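Local coordinates for protein putative oxidoreductase (Klebsiella pneumoniae subsp. pneumoniae MGH 78578, PDB 3E82) that probably acts as a nucleotide-dependent oxidoreductase of the Gfo/Idh/MocA family, its substrate being unknown, at residues D103-E106 / A107-I111; A325-A328 / V329-A333; L345-S348 / D349-N353. One frame throughout, in Å; residues are numbered along the deposited sequence.

Contact 1. Residues D103-E106 / A107-I111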
loop_
_atom_site.group_PDB
_atom_site.type_symbol
_atom_site.label_atom_id
_atom_site.label_comp_id
_atom_site.label_asym_id
_atom_site.label_seq_id
_atom_site.Cartn_x
_atom_site.Cartn_y
_atom_site.Cartn_z
ATOM N N ASP B 103 18.038 11.967 -18.723
ATOM C CA ASP B 103 17.563 13.097 -17.930
ATOM C C ASP B 103 16.485 13.847 -18.688
ATOM O O ASP B 103 16.354 13.699 -19.902
ATOM C CB ASP B 103 18.701 14.048 -17.506
ATOM C CG ASP B 103 19.295 14.845 -18.663
ATOM O OD1 ASP B 103 18.643 15.016 -19.715
ATOM O OD2 ASP B 103 20.436 15.332 -18.495
HETATM N N MSE B 104 15.715 14.660 -17.979
HETATM C CA MSE B 104 14.620 15.374 -18.614
HETATM C C MSE B 104 14.958 16.456 -19.630
HETATM O O MSE B 104 14.219 16.634 -20.599
HETATM C CB MSE B 104 13.681 15.912 -17.544
HETATM C CG MSE B 104 12.991 14.777 -16.804
HETATM SE SE MSE B 104 11.695 15.406 -15.543
HETATM C CE MSE B 104 10.280 15.879 -16.789
ATOM N N GLN B 105 16.061 17.176 -19.444
ATOM C CA GLN B 105 16.370 18.202 -20.429
ATOM C C GLN B 105 16.621 17.581 -21.811
ATOM O O GLN B 105 16.155 18.109 -22.812
ATOM C CB GLN B 105 17.557 19.086 -19.987
ATOM C CG GLN B 105 18.947 18.524 -20.167
ATOM C CD GLN B 105 20.026 19.624 -20.143
ATOM O OE1 GLN B 105 20.064 20.458 -19.237
ATOM N NE2 GLN B 105 20.902 19.617 -21.142
ATOM N N GLU B 106 17.322 16.451 -21.875
ATOM C CA GLU B 106 17.571 15.826 -23.170
ATOM C C GLU B 106 16.258 15.310 -23.754
ATOM O O GLU B 106 16.051 15.365 -24.966
ATOM C CB GLU B 106 18.584 14.686 -23.056
ATOM C CG GLU B 106 19.921 15.124 -22.463
ATOM C CD GLU B 106 21.122 14.524 -23.181
ATOM O OE1 GLU B 106 21.041 13.357 -23.629
ATOM O OE2 GLU B 106 22.157 15.223 -23.284
ATOM N N ALA B 107 15.366 14.817 -22.897
ATOM C CA ALA B 107 14.075 14.341 -23.387
ATOM C C ALA B 107 13.377 15.537 -24.046
ATOM O O ALA B 107 12.869 15.442 -25.159
ATOM C CB ALA B 107 13.231 13.807 -22.230
ATOM N N ARG B 108 13.371 16.674 -23.361
ATOM C CA ARG B 108 12.723 17.863 -23.907
ATOM C C ARG B 108 13.376 18.300 -25.209
ATOM O O ARG B 108 12.694 18.756 -26.130
ATOM C CB ARG B 108 12.754 19.013 -22.896
ATOM C CG ARG B 108 11.831 18.789 -21.713
ATOM C CD ARG B 108 11.677 20.029 -20.839
ATOM N NE ARG B 108 10.587 19.857 -19.880
ATOM C CZ ARG B 108 10.744 19.523 -18.604
ATOM N NH1 ARG B 108 11.957 19.330 -18.106
ATOM N NH2 ARG B 108 9.679 19.355 -17.827
ATOM N N GLU B 109 14.696 18.155 -25.285
ATOM C CA GLU B 109 15.411 18.544 -26.492
ATOM C C GLU B 109 14.984 17.650 -27.655
ATOM O O GLU B 109 14.747 18.143 -28.754
ATOM C CB GLU B 109 16.928 18.471 -26.266
ATOM C CG GLU B 109 17.401 19.380 -25.128
ATOM C CD GLU B 109 18.917 19.414 -24.963
ATOM O OE1 GLU B 109 19.575 18.366 -25.175
ATOM O OE2 GLU B 109 19.444 20.490 -24.601
ATOM N N LEU B 110 14.859 16.347 -27.406
ATOM C CA LEU B 110 14.433 15.419 -28.454
ATOM C C LEU B 110 13.013 15.729 -28.929
ATOM O O LEU B 110 12.735 15.703 -30.127
ATOM C CB LEU B 110 14.517 13.967 -27.966
ATOM C CG LEU B 110 15.936 13.450 -27.721
ATOM C CD1 LEU B 110 15.895 11.973 -27.383
ATOM C CD2 LEU B 110 16.794 13.677 -28.976
ATOM N N ILE B 111 12.119 16.027 -27.990
ATOM C CA ILE B 111 10.744 16.359 -28.338
ATOM C C ILE B 111 10.736 17.565 -29.287
ATOM O O ILE B 111 10.084 17.536 -30.335
ATOM C CB ILE B 111 9.913 16.664 -27.064
ATOM C CG1 ILE B 111 9.759 15.377 -26.235
ATOM C CG2 ILE B 111 8.529 17.207 -27.445
ATOM C CD1 ILE B 111 9.037 15.567 -24.905
#

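Contact 2. Residues A325-A328 / V329-A333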
loop_
_atom_site.group_PDB
_atom_site.type_symbol
_atom_site.label_atom_id
_atom_site.label_comp_id
_atom_site.label_asym_id
_atom_site.label_seq_id
_atom_site.Cartn_x
_atom_site.Cartn_y
_atom_site.Cartn_z
ATOM N N ALA B 325 6.262 12.726 -18.974
ATOM C CA ALA B 325 5.425 12.744 -17.779
ATOM C C ALA B 325 5.812 11.590 -16.848
ATOM O O ALA B 325 5.903 11.769 -15.647
ATOM C CB ALA B 325 3.953 12.630 -18.175
ATOM N N VAL B 326 6.036 10.408 -17.417
ATOM C CA VAL B 326 6.438 9.240 -16.627
ATOM C C VAL B 326 7.766 9.551 -15.942
ATOM O O VAL B 326 7.950 9.276 -14.756
ATOM C CB VAL B 326 6.614 7.997 -17.523
ATOM C CG1 VAL B 326 7.328 6.877 -16.747
ATOM C CG2 VAL B 326 5.258 7.527 -18.022
HETATM N N MSE B 327 8.693 10.140 -16.698
HETATM C CA MSE B 327 9.999 10.480 -16.149
HETATM C C MSE B 327 9.841 11.460 -14.992
HETATM O O MSE B 327 10.526 11.350 -13.982
HETATM C CB MSE B 327 10.901 11.090 -17.234
HETATM C CG MSE B 327 11.383 10.095 -18.282
HETATM SE SE MSE B 327 12.631 10.928 -19.542
HETATM C CE MSE B 327 13.934 11.570 -18.250
ATOM N N ALA B 328 8.920 12.405 -15.137
ATOM C CA ALA B 328 8.689 13.399 -14.096
ATOM C C ALA B 328 8.235 12.736 -12.797
ATOM O O ALA B 328 8.732 13.058 -11.714
ATOM C CB ALA B 328 7.655 14.403 -14.561
ATOM N N VAL B 329 7.297 11.803 -12.913
ATOM C CA VAL B 329 6.784 11.086 -11.743
ATOM C C VAL B 329 7.891 10.213 -11.157
ATOM O O VAL B 329 8.094 10.159 -9.944
ATOM C CB VAL B 329 5.586 10.183 -12.132
ATOM C CG1 VAL B 329 5.154 9.337 -10.937
ATOM C CG2 VAL B 329 4.430 11.053 -12.636
ATOM N N LEU B 330 8.603 9.530 -12.040
ATOM C CA LEU B 330 9.688 8.657 -11.636
ATOM C C LEU B 330 10.687 9.428 -10.768
ATOM O O LEU B 330 11.036 8.991 -9.673
ATOM C CB LEU B 330 10.386 8.103 -12.883
ATOM C CG LEU B 330 11.147 6.793 -12.706
ATOM C CD1 LEU B 330 10.147 5.659 -12.506
ATOM C CD2 LEU B 330 12.025 6.530 -13.946
ATOM N N GLU B 331 11.133 10.582 -11.255
ATOM C CA GLU B 331 12.091 11.398 -10.521
ATOM C C GLU B 331 11.496 12.025 -9.268
ATOM O O GLU B 331 12.158 12.107 -8.240
ATOM C CB GLU B 331 12.659 12.482 -11.441
ATOM C CG GLU B 331 13.303 11.887 -12.696
ATOM C CD GLU B 331 14.056 12.908 -13.521
ATOM O OE1 GLU B 331 13.923 14.117 -13.238
ATOM O OE2 GLU B 331 14.775 12.488 -14.457
ATOM N N ALA B 332 10.248 12.472 -9.356
ATOM C CA ALA B 332 9.589 13.069 -8.202
ATOM C C ALA B 332 9.549 12.060 -7.046
ATOM O O ALA B 332 9.762 12.428 -5.890
ATOM C CB ALA B 332 8.178 13.507 -8.570
ATOM N N ALA B 333 9.290 10.793 -7.358
ATOM C CA ALA B 333 9.231 9.755 -6.323
ATOM C C ALA B 333 10.587 9.607 -5.644
ATOM O O ALA B 333 10.665 9.412 -4.430
ATOM C CB ALA B 333 8.808 8.410 -6.927
#

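Contact 3. Residues L345-S348 / D349-N353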
loop_
_atom_site.group_PDB
_atom_site.type_symbol
_atom_site.label_atom_id
_atom_site.label_comp_id
_atom_site.label_asym_id
_atom_site.label_seq_id
_atom_site.Cartn_x
_atom_site.Cartn_y
_atom_site.Cartn_z
ATOM N N LEU B 345 5.263 17.634 -9.808
ATOM C CA LEU B 345 5.987 17.282 -11.037
ATOM C C LEU B 345 6.646 18.472 -11.731
ATOM O O LEU B 345 6.076 19.563 -11.794
ATOM C CB LEU B 345 5.052 16.582 -12.028
ATOM C CG LEU B 345 4.185 15.433 -11.502
ATOM C CD1 LEU B 345 3.453 14.790 -12.669
ATOM C CD2 LEU B 345 5.050 14.400 -10.789
ATOM N N ASP B 346 7.846 18.257 -12.262
ATOM C CA ASP B 346 8.567 19.324 -12.944
ATOM C C ASP B 346 8.266 19.339 -14.440
ATOM O O ASP B 346 9.102 18.951 -15.260
ATOM C CB ASP B 346 10.074 19.183 -12.708
ATOM C CG ASP B 346 10.863 20.363 -13.254
ATOM O OD1 ASP B 346 10.247 21.419 -13.540
ATOM O OD2 ASP B 346 12.102 20.237 -13.386
ATOM N N LEU B 347 7.057 19.783 -14.777
ATOM C CA LEU B 347 6.586 19.880 -16.159
ATOM C C LEU B 347 6.090 21.311 -16.371
ATOM O O LEU B 347 5.497 21.905 -15.472
ATOM C CB LEU B 347 5.426 18.909 -16.406
ATOM C CG LEU B 347 5.637 17.404 -16.201
ATOM C CD1 LEU B 347 4.288 16.666 -16.221
ATOM C CD2 LEU B 347 6.553 16.876 -17.291
ATOM N N SER B 348 6.334 21.861 -17.554
ATOM C CA SER B 348 5.911 23.219 -17.863
ATOM C C SER B 348 4.403 23.311 -18.098
ATOM O O SER B 348 3.715 22.299 -18.222
ATOM C CB SER B 348 6.646 23.714 -19.102
ATOM O OG SER B 348 6.263 22.968 -20.239
ATOM N N ASP B 349 3.891 24.534 -18.161
ATOM C CA ASP B 349 2.468 24.735 -18.389
ATOM C C ASP B 349 2.044 24.198 -19.745
ATOM O O ASP B 349 0.977 23.607 -19.877
ATOM C CB ASP B 349 2.128 26.216 -18.285
ATOM C CG ASP B 349 2.245 26.732 -16.871
ATOM O OD1 ASP B 349 1.376 26.394 -16.041
ATOM O OD2 ASP B 349 3.217 27.461 -16.585
ATOM N N ASP B 350 2.884 24.397 -20.755
ATOM C CA ASP B 350 2.561 23.913 -22.087
ATOM C C ASP B 350 2.575 22.383 -22.130
ATOM O O ASP B 350 1.797 21.766 -22.864
ATOM C CB ASP B 350 3.538 24.490 -23.119
ATOM C CG ASP B 350 3.449 26.009 -23.223
ATOM O OD1 ASP B 350 2.381 26.573 -22.883
ATOM O OD2 ASP B 350 4.440 26.641 -23.653
ATOM N N GLU B 351 3.453 21.769 -21.346
ATOM C CA GLU B 351 3.516 20.313 -21.311
ATOM C C GLU B 351 2.256 19.786 -20.623
ATOM O O GLU B 351 1.670 18.792 -21.052
ATOM C CB GLU B 351 4.787 19.857 -20.584
ATOM C CG GLU B 351 6.046 20.132 -21.407
ATOM C CD GLU B 351 7.336 20.022 -20.617
ATOM O OE1 GLU B 351 7.287 20.003 -19.366
ATOM O OE2 GLU B 351 8.410 19.974 -21.258
ATOM N N ARG B 352 1.832 20.480 -19.572
ATOM C CA ARG B 352 0.629 20.101 -18.835
ATOM C C ARG B 352 -0.620 20.270 -19.689
ATOM O O ARG B 352 -1.537 19.451 -19.616
ATOM C CB ARG B 352 0.491 20.949 -17.577
ATOM C CG ARG B 352 1.549 20.685 -16.534
ATOM C CD ARG B 352 1.577 21.822 -15.533
ATOM N NE ARG B 352 2.564 21.608 -14.483
ATOM C CZ ARG B 352 2.444 20.689 -13.534
ATOM N NH1 ARG B 352 1.374 19.903 -13.507
ATOM N NH2 ARG B 352 3.393 20.557 -12.612
ATOM N N ASN B 353 -0.662 21.335 -20.488
ATOM C CA ASN B 353 -1.813 21.584 -21.356
ATOM C C ASN B 353 -1.938 20.424 -22.316
ATOM O O ASN B 353 -3.014 19.855 -22.499
ATOM C CB ASN B 353 -1.634 22.867 -22.173
ATOM C CG ASN B 353 -1.613 24.110 -21.312
ATOM O OD1 ASN B 353 -2.128 24.114 -20.195
ATOM N ND2 ASN B 353 -1.028 25.185 -21.840
HETATM O O HOH W 1 3.076 19.177 -10.177
HETATM O O HOH W 2 8.378 23.043 -22.060
#

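Contact 1. Residues D103-E106 / A107-I111
Arg-108 N donates to Met-104 O at 2.9 Å in a nearly straight bond (165°), and the arginine's CG also lies 3.4 Å from that oxygen. Glu-109 N reaches Gln-105 O in the same way, while Ala-107 N to Asp-103 O is weak at 3.3 Å. Asp-103, the residue just before helix 104-116, is its N-cap, and OD1 makes the capping bond to Glu-106 N at 2.9 Å, met close to its C-O axis. This helix joins strands 93-96 and 121-123 in a beta-alpha-beta unit of the Rossmann fold. Among the side chains, selenomethionine Met-104 bends at chi3 (76°), which swings CE back to 3.7 Å from Arg-108 NH2, oblique to the guanidinium. The arginine runs extended from CG to NE; its NE is paired with Glu-351, and Asp-346 O probably accepts from NH2. On another side of the helix Gln-105 and Glu-109 lie alongside each other, amide and carboxylate planes 53° apart, with NE2 3.9 Å from OE2. Glu-109 OE1 stands 4.5 Å from Glu-106 OE2, but Arg-85 of helix 80-89, outside the contact, pairs with it and would offset this proximity; the negative Asp-103 carboxylate, at the helix N-terminus, would probably interact favourably with the helix dipole.

Contact 2. Residues A325-A328 / V329-A333
Met-327 and Glu-331, one turn apart on helix 320-339, lie side by side and point the same way. Their ends approach where the selenomethionine methyl CE comes to 4.0 Å from Glu-331 OE2, a packing distance. The glutamate leaves the backbone with CG anti to its carbonyl carbon (chi1 -57°), which sets CG only 3.1 Å from Met-327 O. That oxygen also accepts from Glu-331 N at 2.9 Å with an N-H...O angle of 168°, so it is met by both the NH and the CG of Glu-331. On another side of the helix, Val-329 CG2 rests 3.4 Å from Ala-325 O, the acceptor for Val-329 N. Leu-330 CB, for its part, sits 3.3 Å from Val-326 O. The regular i to i+4 ladder, with Leu-330 N to Val-326 O the shortest of the bonds joining 325-328 to 329-333 at 2.8 Å, marks an alpha helix of the C-terminal alpha/beta domain. Within the helix Ala-332 CB is 3.2 Å from Ala-328 O. The Ala-328 methyl touches Leu-347 and Met-104. Further out, Ile-185 of helix 176-192 packs on Val-329 and Leu-330, and Trp-177 NE1 donates to Leu-330 O. Met-104, on helix 104-116 of the Rossmann domain, also touches Met-327 and Glu-331.

Contact 3. Residues L345-S348 / D349-N353
A capping box opens helix 349-356: Ser-348, the N-cap, and Glu-351 each accept from the other's backbone NH. Glu-351 N donates to Ser-348 OG at 3.2 Å, and Ser-348 N returns a bond to Glu-351 OE1 at 2.8 Å. The second is the straighter (162°), although the donor approaches OE1 from above the carboxylate plane, 42° out of it. With chi1 of 66°, Ser-348 OG lies between its own backbone N and carbonyl carbon, a rotation that turns the hydroxyl toward the first turn of the helix. The other carboxylate oxygen, OE2, has Arg-108 of helix 104-116 as its salt-bridge partner, so the group that closes the box also ties it to the Rossmann domain. A water bonded to Ser-348 OG makes a weak bond to OE2 as well. Leu-347 crosses Glu-351 at about a right angle, its CB 3.7 Å from OE1, and its side chain packs on Ala-328, Met-104 and Arg-108.

Arg-352 turns back along the incoming loop, extended from CG to NE. Its N donates to Ser-348 O, and NE makes a weak, bent bond to Leu-347 O (3.1 Å). Leu-347 CB lies over one face of the guanidinium, offset toward its rim. Arg-352 NH2 comes within 3.0 Å of Leu-345 O, but at an angle too poor for a bond. Solvent makes the link instead: a second water, at the edge of the guanidinium and in its plane, accepts from Arg-352 NH2 at 2.8 Å and from Leu-345 N at 2.7 Å.

Overall arrangement
The three contacts lie on the same side of the chain's centre, their own centres about 12 to 13 Å apart. Contact 1 belongs to the Rossmann domain and contact 2 to the C-terminal alpha/beta domain, so their packing crosses between the two: Met-327 CE lies 3.4 Å from Asp-103 C, and Met-104 CE lies 3.7 Å from Ala-328 CB. Contact 3 touches both. Arg-108 NE pairs with Glu-351 OE2 at 2.6 Å, and its NH2 is 2.7 Å from Asp-346 O, a probable hydrogen bond. Toward contact 2 the link is apolar, with Leu-347 CD2 3.8 Å from Ala-328 CB and Leu-345 CD2 3.9 Å from Ala-332 CB.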